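Local coordinates for protein putative amidohydrolase (Unidentified, PDB 3FEQ) that probably works as a zinc-dependent prolidase of the amidohydrolase superfamily, hydrolysing dipeptides that carry proline at their C-terminal end, at residues C[83-86]-C[87-91]; C[111-114]-C[115-118]; C[305-308]-C[309-313]; C[338-342]-C[343-347]. All coordinates share one frame; numbering follows the deposited sequence. Where two conformers were deposited one is given.

Contact 1: C[83-86]-C[87-91]; sequences NILA and AIRSL
L85 and R89, one helical turn apart, meet through a methyl group and a guanidinium. L85 CD2 sits over one face of the R89 guanidinium, displaced toward its rim, with R89 NH1 3.8 Å from L85 CD2. The aliphatic part of the arginine also lies close to the turn, R89 CG packing beside the L85 carbonyl. R89 CG is anti to its own carbonyl carbon (chi1 -73°), which sends the chain back along the helix, and a bend at chi3 then brings the flat group over the leucine. On another side of the turn, the I84 and I88 side chains pack together, coming to 4.4 Å between their CG1 atoms.

The backbone beneath is helical: A87 N hydrogen-bonds to N83 O, I88 N to I84 O (3.1 Å), and R89 N to L85 O (3.0 Å). At the far end of this run S90 OG makes a weak hydrogen bond to A87 O.

Further out, R89 NE is hydrogen-bonded to Q81 OE1 and N83 OD1 to the backbone N of T161, while I84 and L85 pack on D112 and S114 of a second subunit. The leucine thus meets the arginine through apolar contact with a guanidinium face, and the charged group keeps its NE-H for Q81, so the two interactions are compatible rather than competing.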
loop_
_atom_site.group_PDB
_atom_site.type_symbol
_atom_site.label_atom_id
_atom_site.label_comp_id
_atom_site.label_asym_id
_atom_site.label_seq_id
_atom_site.Cartn_x
_atom_site.Cartn_y
_atom_site.Cartn_z
ATOM N N ASN C 83 -8.171 15.299 19.843
ATOM C CA ASN C 83 -7.288 14.717 20.854
ATOM C C ASN C 83 -7.065 15.588 22.072
ATOM O O ASN C 83 -7.290 15.177 23.211
ATOM C CB ASN C 83 -5.937 14.393 20.248
ATOM C CG ASN C 83 -5.926 13.061 19.549
ATOM O OD1 ASN C 83 -6.874 12.285 19.635
ATOM N ND2 ASN C 83 -4.853 12.796 18.829
ATOM N N ILE C 84 -6.612 16.800 21.822
ATOM C CA ILE C 84 -6.253 17.697 22.893
ATOM C C ILE C 84 -7.460 18.076 23.753
ATOM O O ILE C 84 -7.326 18.240 24.959
ATOM C CB ILE C 84 -5.421 18.903 22.365
ATOM C CG1 ILE C 84 -5.677 20.174 23.174
ATOM C CG2 ILE C 84 -5.634 19.103 20.867
ATOM C CD1 ILE C 84 -6.844 20.998 22.697
ATOM N N LEU C 85 -8.648 18.127 23.153
ATOM C CA LEU C 85 -9.879 18.327 23.921
ATOM C C LEU C 85 -10.255 17.128 24.805
ATOM O O LEU C 85 -10.613 17.298 25.971
ATOM C CB LEU C 85 -11.031 18.665 22.993
ATOM C CG LEU C 85 -11.313 20.151 22.928
ATOM C CD1 LEU C 85 -12.234 20.427 21.772
ATOM C CD2 LEU C 85 -11.952 20.547 24.222
ATOM N N ALA C 86 -10.158 15.926 24.236
ATOM C CA ALA C 86 -10.329 14.674 24.965
ATOM C C ALA C 86 -9.484 14.631 26.229
ATOM O O ALA C 86 -9.938 14.162 27.270
ATOM C CB ALA C 86 -9.979 13.499 24.074
ATOM N N ALA C 87 -8.249 15.104 26.129
ATOM C CA ALA C 87 -7.347 15.115 27.264
ATOM C C ALA C 87 -7.841 16.117 28.315
ATOM O O ALA C 87 -8.107 15.757 29.466
ATOM C CB ALA C 87 -5.919 15.441 26.808
ATOM N N ILE C 88 -8.031 17.357 27.887
ATOM C CA ILE C 88 -8.439 18.448 28.767
ATOM C C ILE C 88 -9.631 18.051 29.631
ATOM O O ILE C 88 -9.610 18.205 30.850
ATOM C CB ILE C 88 -8.823 19.720 27.949
ATOM C CG1 ILE C 88 -7.630 20.279 27.157
ATOM C CG2 ILE C 88 -9.411 20.787 28.841
ATOM C CD1 ILE C 88 -6.268 20.123 27.833
ATOM N N ARG C 89 -10.654 17.502 28.989
ATOM C CA ARG C 89 -11.918 17.204 29.647
ATOM C C ARG C 89 -11.828 16.103 30.709
ATOM O O ARG C 89 -12.738 15.953 31.520
ATOM C CB ARG C 89 -12.956 16.816 28.603
ATOM C CG ARG C 89 -13.460 17.965 27.771
ATOM C CD ARG C 89 -14.811 17.630 27.207
ATOM N NE ARG C 89 -14.792 17.709 25.758
ATOM C CZ ARG C 89 -15.367 18.678 25.056
ATOM N NH1 ARG C 89 -15.272 18.682 23.732
ATOM N NH2 ARG C 89 -16.037 19.638 25.679
ATOM N N SER C 90 -10.737 15.340 30.702
ATOM C CA SER C 90 -10.575 14.247 31.649
ATOM C C SER C 90 -9.969 14.737 32.961
ATOM O O SER C 90 -10.028 14.045 33.975
ATOM C CB SER C 90 -9.705 13.147 31.062
ATOM O OG SER C 90 -8.385 13.267 31.557
ATOM N N LEU C 91 -9.370 15.919 32.936
ATOM C CA LEU C 91 -8.814 16.524 34.140
ATOM C C LEU C 91 -9.818 16.803 35.270
ATOM O O LEU C 91 -9.539 16.476 36.420
ATOM C CB LEU C 91 -8.007 17.786 33.808
ATOM C CG LEU C 91 -6.836 17.579 32.863
ATOM C CD1 LEU C 91 -5.954 18.826 32.813
ATOM C CD2 LEU C 91 -6.058 16.411 33.343
#

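Contact 2: C[111-114]-C[115-118]; sequences ADWS and LMQA
The indole of W113 lies flat against the side chain of Q117, one turn later in helix 113-120. Q117 CG stands over the six-membered ring, 3.6 Å from its centroid and 13° off the ring normal, a CH-pi contact; beyond it the amide runs on nearly parallel to the indole, the two planes 9° apart. The glutamine bends at chi2 (-56°), which lays its amide over the CE2-CZ2 side of the same face. M116 adds a looser Met-aromatic contact from an oblique direction, its SD 5.3 Å from the centroid of the five-membered ring of W113.

At the start of the helix the carboxylate of D112 crosses the L115 side chain at about a right angle. Its OD1 accepts from L115 N at 3.2 Å, met from above the carboxylate plane, and D112 OD2 takes the hydroxyl OG of S114 at 2.6 Å, so both oxygens are engaged. A111 CB touches L115 CD1 at 4.0 Å. I84 of a second subunit packs on D112 and L115, and R148 of a third subunit on W113.

D112 is thereby the N-cap of the helix in the beta-alpha-beta unit of strand 102-107, helix 113-120 and strand 128-129, a repeating element of the TIM-barrel fold of the amidohydrolase family.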
loop_
_atom_site.group_PDB
_atom_site.type_symbol
_atom_site.label_atom_id
_atom_site.label_comp_id
_atom_site.label_asym_id
_atom_site.label_seq_id
_atom_site.Cartn_x
_atom_site.Cartn_y
_atom_site.Cartn_z
ATOM N N ALA C 111 -7.495 5.323 29.085
ATOM C CA ALA C 111 -6.314 5.944 29.658
ATOM C C ALA C 111 -5.102 5.126 29.334
ATOM O O ALA C 111 -5.143 3.894 29.361
ATOM C CB ALA C 111 -6.451 6.097 31.138
ATOM N N ASP C 112 -4.022 5.834 29.041
ATOM C CA ASP C 112 -2.754 5.234 28.669
ATOM C C ASP C 112 -1.661 5.502 29.720
ATOM O O ASP C 112 -1.907 6.081 30.780
ATOM C CB ASP C 112 -2.314 5.799 27.321
ATOM C CG ASP C 112 -2.145 7.330 27.344
ATOM O OD1 ASP C 112 -2.465 7.972 28.372
ATOM O OD2 ASP C 112 -1.684 7.896 26.325
ATOM N N TRP C 113 -0.441 5.120 29.379
ATOM C CA TRP C 113 0.693 5.271 30.253
ATOM C C TRP C 113 0.993 6.745 30.493
ATOM O O TRP C 113 1.352 7.119 31.605
ATOM C CB TRP C 113 1.880 4.533 29.630
ATOM C CG TRP C 113 3.207 4.738 30.272
ATOM C CD1 TRP C 113 3.767 3.972 31.240
ATOM C CD2 TRP C 113 4.195 5.708 29.900
ATOM N NE1 TRP C 113 5.030 4.429 31.532
ATOM C CE2 TRP C 113 5.316 5.498 30.727
ATOM C CE3 TRP C 113 4.222 6.764 28.978
ATOM C CZ2 TRP C 113 6.458 6.302 30.664
ATOM C CZ3 TRP C 113 5.359 7.560 28.908
ATOM C CH2 TRP C 113 6.462 7.322 29.746
ATOM N N SER C 114 0.790 7.588 29.479
ATOM C CA SER C 114 1.017 9.038 29.629
ATOM C C SER C 114 0.202 9.655 30.767
ATOM O O SER C 114 0.704 10.515 31.501
ATOM C CB SER C 114 0.736 9.825 28.340
ATOM O OG SER C 114 0.518 8.983 27.232
ATOM N N LEU C 115 -1.059 9.246 30.892
ATOM C CA LEU C 115 -1.924 9.802 31.930
ATOM C C LEU C 115 -1.474 9.339 33.306
ATOM O O LEU C 115 -1.449 10.106 34.260
ATOM C CB LEU C 115 -3.371 9.393 31.700
ATOM C CG LEU C 115 -4.378 10.538 31.594
ATOM C CD1 LEU C 115 -5.774 10.020 31.831
ATOM C CD2 LEU C 115 -4.062 11.632 32.567
ATOM N N MET C 116 -1.102 8.072 33.389
ATOM C CA MET C 116 -0.558 7.507 34.600
ATOM C C MET C 116 0.647 8.308 35.059
ATOM O O MET C 116 0.751 8.655 36.228
ATOM C CB MET C 116 -0.170 6.062 34.326
ATOM C CG MET C 116 0.569 5.376 35.429
ATOM S SD MET C 116 1.058 3.791 34.793
ATOM C CE MET C 116 0.922 2.761 36.265
ATOM N N GLN C 117 1.535 8.622 34.122
ATOM C CA GLN C 117 2.737 9.408 34.391
ATOM C C GLN C 117 2.423 10.813 34.854
ATOM O O GLN C 117 3.083 11.338 35.743
ATOM C CB GLN C 117 3.587 9.497 33.126
ATOM C CG GLN C 117 4.302 8.226 32.807
ATOM C CD GLN C 117 5.149 7.797 33.952
ATOM O OE1 GLN C 117 6.194 8.391 34.209
ATOM N NE2 GLN C 117 4.674 6.810 34.705
ATOM N N ALA C 118 1.436 11.425 34.216
ATOM C CA ALA C 118 1.013 12.772 34.545
ATOM C C ALA C 118 0.597 12.917 36.011
ATOM O O ALA C 118 0.935 13.916 36.652
ATOM C CB ALA C 118 -0.108 13.204 33.625
#

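Contact 3: C[305-308]-C[309-313]; sequences RESL and EIYAN
S307 O receives the amide N of Y311 at 2.9 Å with an N-H...O angle of 168°, and L308 O receives A312 N at the same length. Both are regular i to i+4 hydrogen bonds of helix 302-314. E306 O holds two donors more weakly, E309 N at 3.1 Å and I310 N at 3.4 Å.

Beside the bonded S307 carbonyl the aromatic residue folds back, Y311 CE2 coming to 4.1 Å from S307 CB. The ring meets the carbonyl obliquely. With CG anti to its carbonyl carbon (chi1 -72°), the tyrosine leans toward the preceding turn and lies beside S307. I310 also leans back, its CD1 4.1 Å from S307 CA, while E309 CB rests near the E306 carbonyl.

The hydroxyls of S307 and Y311 have partners outside the two segments. S307 OG hydrogen-bonds to the carbonyl of G304, earlier in the same helix, and Y311 OH to the carbonyl of G252. E306 is exposed, while R305 and E309 touch V342, in the chain after helix 335-340.

Another side of helix 302-314 packs on helix 257-266, where I310 meets E257 and A260 and Y311 meets M263. S307 and Y311 also touch V255, in the loop between that helix and strand 248-254, and the tyrosine hydroxyl reaches G252 on the strand itself.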
loop_
_atom_site.group_PDB
_atom_site.type_symbol
_atom_site.label_atom_id
_atom_site.label_comp_id
_atom_site.label_asym_id
_atom_site.label_seq_id
_atom_site.Cartn_x
_atom_site.Cartn_y
_atom_site.Cartn_z
ATOM N N ARG C 305 -28.740 -6.345 41.353
ATOM C CA ARG C 305 -28.738 -6.497 42.804
ATOM C C ARG C 305 -28.718 -7.982 43.176
ATOM O O ARG C 305 -27.927 -8.423 44.014
ATOM C CB ARG C 305 -29.971 -5.801 43.397
ATOM C CG ARG C 305 -29.778 -5.268 44.803
ATOM C CD ARG C 305 -30.909 -4.341 45.244
ATOM N NE ARG C 305 -30.642 -2.933 44.939
ATOM C CZ ARG C 305 -29.923 -2.114 45.706
ATOM N NH1 ARG C 305 -29.733 -0.848 45.340
ATOM N NH2 ARG C 305 -29.380 -2.560 46.833
ATOM N N GLU C 306 -29.561 -8.756 42.500
ATOM C CA GLU C 306 -29.666 -10.197 42.714
ATOM C C GLU C 306 -28.328 -10.930 42.582
ATOM O O GLU C 306 -28.016 -11.815 43.382
ATOM C CB GLU C 306 -30.691 -10.784 41.735
ATOM C CG GLU C 306 -31.300 -12.109 42.163
ATOM C CD GLU C 306 -32.150 -12.751 41.075
ATOM O OE1 GLU C 306 -31.918 -13.940 40.776
ATOM O OE2 GLU C 306 -33.050 -12.084 40.524
ATOM N N SER C 307 -27.535 -10.542 41.587
ATOM C CA SER C 307 -26.310 -11.263 41.230
ATOM C C SER C 307 -25.294 -11.194 42.358
ATOM O O SER C 307 -24.539 -12.136 42.593
ATOM C CB SER C 307 -25.697 -10.661 39.965
ATOM O OG SER C 307 -25.326 -9.310 40.181
ATOM N N LEU C 308 -25.285 -10.055 43.042
ATOM C CA LEU C 308 -24.443 -9.835 44.202
ATOM C C LEU C 308 -24.550 -11.002 45.169
ATOM O O LEU C 308 -23.538 -11.555 45.605
ATOM C CB LEU C 308 -24.850 -8.534 44.890
ATOM C CG LEU C 308 -23.969 -7.309 44.631
ATOM C CD1 LEU C 308 -23.465 -7.194 43.189
ATOM C CD2 LEU C 308 -24.698 -6.046 45.057
ATOM N N GLU C 309 -25.785 -11.404 45.453
ATOM C CA GLU C 309 -26.042 -12.499 46.372
ATOM C C GLU C 309 -25.492 -13.810 45.859
ATOM O O GLU C 309 -24.879 -14.563 46.615
ATOM C CB GLU C 309 -27.529 -12.638 46.643
ATOM C CG GLU C 309 -28.011 -11.730 47.750
ATOM C CD GLU C 309 -29.498 -11.474 47.680
ATOM O OE1 GLU C 309 -30.257 -12.438 47.438
ATOM O OE2 GLU C 309 -29.908 -10.311 47.874
ATOM N N ILE C 310 -25.694 -14.066 44.573
ATOM C CA ILE C 310 -25.149 -15.251 43.929
ATOM C C ILE C 310 -23.637 -15.319 44.085
ATOM O O ILE C 310 -23.097 -16.353 44.490
ATOM C CB ILE C 310 -25.492 -15.273 42.446
ATOM C CG1 ILE C 310 -26.987 -14.973 42.253
ATOM C CG2 ILE C 310 -25.030 -16.589 41.821
ATOM C CD1 ILE C 310 -27.486 -15.176 40.853
ATOM N N TYR C 311 -22.971 -14.198 43.808
ATOM C CA TYR C 311 -21.523 -14.100 43.956
ATOM C C TYR C 311 -21.042 -14.352 45.389
ATOM O O TYR C 311 -20.039 -15.043 45.600
ATOM C CB TYR C 311 -21.028 -12.739 43.468
ATOM C CG TYR C 311 -21.064 -12.581 41.967
ATOM C CD1 TYR C 311 -20.549 -13.568 41.130
ATOM C CD2 TYR C 311 -21.584 -11.433 41.383
ATOM C CE1 TYR C 311 -20.585 -13.421 39.751
ATOM C CE2 TYR C 311 -21.626 -11.283 40.008
ATOM C CZ TYR C 311 -21.121 -12.275 39.201
ATOM O OH TYR C 311 -21.175 -12.133 37.839
ATOM N N ALA C 312 -21.747 -13.772 46.357
ATOM C CA ALA C 312 -21.460 -14.000 47.763
ATOM C C ALA C 312 -21.617 -15.473 48.106
ATOM O O ALA C 312 -20.759 -16.068 48.757
ATOM C CB ALA C 312 -22.380 -13.173 48.617
ATOM N N ASN C 313 -22.711 -16.061 47.638
ATOM C CA ASN C 313 -23.020 -17.451 47.929
ATOM C C ASN C 313 -21.987 -18.422 47.410
ATOM O O ASN C 313 -21.570 -19.318 48.131
ATOM C CB ASN C 313 -24.381 -17.820 47.369
ATOM C CG ASN C 313 -25.502 -17.188 48.138
ATOM O OD1 ASN C 313 -25.322 -16.766 49.280
ATOM N ND2 ASN C 313 -26.665 -17.089 47.511
#

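Contact 4: C[338-342]-C[343-347]; sequences IRAEV and LGNLE
The turn that joins helix 335-340 to helix 345-351 is held by a backbone hydrogen bond between L343 and R339: L343 N donates to R339 O at 3.0 Å, with an N-H...O angle of 150°. R339 O is shared, since V342 N also reaches it, though weakly at 3.3 Å. One carbonyl therefore gathers two amides, and the chain leaves the helical path near L343, where the local geometry of the model is uncertain.

Side chains close the turn on two sides. A340 CB meets N345 CB at 3.5 Å, bringing the two helical segments together across the turn. V342 and L343 cross obliquely, V342 CG1 lying 4.1 Å from L343 CD2; this valine methyl is anti to the backbone N of V342 (chi1 176°), which turns it toward the leucine. L343 CB also rests 3.8 Å from R339 O.

In the fold this is a tight connection between two consecutive helices on the outside of the amidohydrolase barrel, in which G344 takes the N-cap position of helix 345-351. Its residues pack on different neighbours: L343 on M318 and on A312 of helix 302-314, and V342 on R305 and E309 of that same helix, whereas A340 and N345 both touch I388.

R339 itself runs inward from the turn and is buried. Its NE forms a salt bridge with E335, one turn earlier in the helix, and its NH1 gives a weak hydrogen bond to the carbonyl of G319. The carboxylate of E347 remains apart from it, with E347 OE2 6.5 Å from R339 NH1.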
loop_
_atom_site.group_PDB
_atom_site.type_symbol
_atom_site.label_atom_id
_atom_site.label_comp_id
_atom_site.label_asym_id
_atom_site.label_seq_id
_atom_site.Cartn_x
_atom_site.Cartn_y
_atom_site.Cartn_z
ATOM N N ILE C 338 -25.368 1.038 47.363
ATOM C CA ILE C 338 -25.987 -0.063 46.633
ATOM C C ILE C 338 -25.454 -1.402 47.116
ATOM O O ILE C 338 -26.214 -2.342 47.358
ATOM C CB ILE C 338 -25.756 0.086 45.124
ATOM C CG1 ILE C 338 -26.381 1.390 44.645
ATOM C CG2 ILE C 338 -26.357 -1.067 44.364
ATOM C CD1 ILE C 338 -25.958 1.795 43.261
ATOM N N ARG C 339 -24.148 -1.470 47.304
ATOM C CA ARG C 339 -23.535 -2.709 47.736
ATOM C C ARG C 339 -23.760 -2.996 49.216
ATOM O O ARG C 339 -23.899 -4.154 49.613
ATOM C CB ARG C 339 -22.052 -2.702 47.407
ATOM C CG ARG C 339 -21.808 -2.697 45.944
ATOM C CD ARG C 339 -20.466 -3.240 45.668
ATOM N NE ARG C 339 -20.112 -3.063 44.275
ATOM C CZ ARG C 339 -19.223 -3.817 43.652
ATOM N NH1 ARG C 339 -18.630 -4.812 44.293
ATOM N NH2 ARG C 339 -18.926 -3.570 42.390
ATOM N N ALA C 340 -23.810 -1.936 50.019
ATOM C CA ALA C 340 -24.061 -2.071 51.439
ATOM C C ALA C 340 -25.467 -2.601 51.685
ATOM O O ALA C 340 -25.690 -3.371 52.608
ATOM C CB ALA C 340 -23.868 -0.750 52.132
ATOM N N GLU C 341 -26.405 -2.226 50.827
ATOM C CA GLU C 341 -27.796 -2.568 51.040
ATOM C C GLU C 341 -28.050 -4.044 50.818
ATOM O O GLU C 341 -29.097 -4.558 51.185
ATOM C CB GLU C 341 -28.701 -1.760 50.117
ATOM C CG GLU C 341 -28.976 -0.348 50.587
ATOM C CD GLU C 341 -29.642 0.493 49.514
ATOM O OE1 GLU C 341 -30.202 -0.088 48.558
ATOM O OE2 GLU C 341 -29.608 1.736 49.625
ATOM N N VAL C 342 -27.115 -4.727 50.186
ATOM C CA VAL C 342 -27.339 -6.131 49.901
ATOM C C VAL C 342 -26.430 -6.968 50.760
ATOM O O VAL C 342 -26.900 -7.848 51.467
ATOM C CB VAL C 342 -27.126 -6.465 48.428
ATOM C CG1 VAL C 342 -27.263 -7.952 48.198
ATOM C CG2 VAL C 342 -28.113 -5.695 47.574
ATOM N N LEU C 343 -25.130 -6.682 50.703
ATOM C CA LEU C 343 -24.151 -7.319 51.579
ATOM C C LEU C 343 -23.852 -6.302 52.670
ATOM O O LEU C 343 -24.192 -5.146 52.519
ATOM C CB LEU C 343 -22.890 -7.668 50.787
ATOM C CG LEU C 343 -23.094 -8.026 49.305
ATOM C CD1 LEU C 343 -21.844 -7.744 48.495
ATOM C CD2 LEU C 343 -23.545 -9.473 49.079
ATOM N N GLY C 344 -23.245 -6.704 53.777
ATOM C CA GLY C 344 -22.980 -5.732 54.842
ATOM C C GLY C 344 -22.176 -4.547 54.330
ATOM O O GLY C 344 -21.503 -4.660 53.302
ATOM N N ASN C 345 -22.210 -3.415 55.032
ATOM C CA ASN C 345 -21.282 -2.351 54.676
ATOM C C ASN C 345 -19.811 -2.567 55.053
ATOM O O ASN C 345 -18.947 -1.810 54.614
ATOM C CB ASN C 345 -21.792 -0.935 54.990
ATOM C CG ASN C 345 -22.475 -0.825 56.322
ATOM O OD1 ASN C 345 -22.634 -1.809 57.039
ATOM N ND2 ASN C 345 -22.901 0.390 56.663
ATOM N N LEU C 346 -19.514 -3.643 55.780
ATOM C CA LEU C 346 -18.134 -4.139 55.869
ATOM C C LEU C 346 -17.679 -4.632 54.509
ATOM O O LEU C 346 -16.618 -4.252 54.015
ATOM C CB LEU C 346 -18.028 -5.291 56.859
ATOM C CG LEU C 346 -16.738 -5.443 57.673
ATOM C CD1 LEU C 346 -16.471 -6.910 57.958
ATOM C CD2 LEU C 346 -15.521 -4.793 57.038
ATOM N N GLU C 347 -18.499 -5.485 53.915
ATOM C CA GLU C 347 -18.241 -5.993 52.578
ATOM C C GLU C 347 -18.121 -4.874 51.528
ATOM O O GLU C 347 -17.212 -4.887 50.701
ATOM C CB GLU C 347 -19.303 -7.029 52.191
ATOM C CG GLU C 347 -19.046 -7.748 50.875
ATOM C CD GLU C 347 -17.635 -8.308 50.752
ATOM O OE1 GLU C 347 -17.130 -8.886 51.743
ATOM O OE2 GLU C 347 -17.040 -8.181 49.653
#

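The four contacts form two pairs on opposite sides of the chain's centre. Contacts 1 and 2 have centres 12 Å apart and touch where S90 OG lies 4.2 Å from L115 CD1; both also face the second subunit. Contacts 3 and 4, centres 11 Å apart, meet more closely: E309 OE2 lies 3.6 Å from V342 CG1, and R305, modelled in two conformers, may also pair with E341. Between the pairs the centres are 32 to 37 Å apart. A bound zinc ion lies about 12 Å from the side chain of A111, one about 12 Å from that of R339 and one about 13 Å from that of Y311. None of the four contacts supplies a zinc ligand; those are H65, H67, D323, H231 and H251.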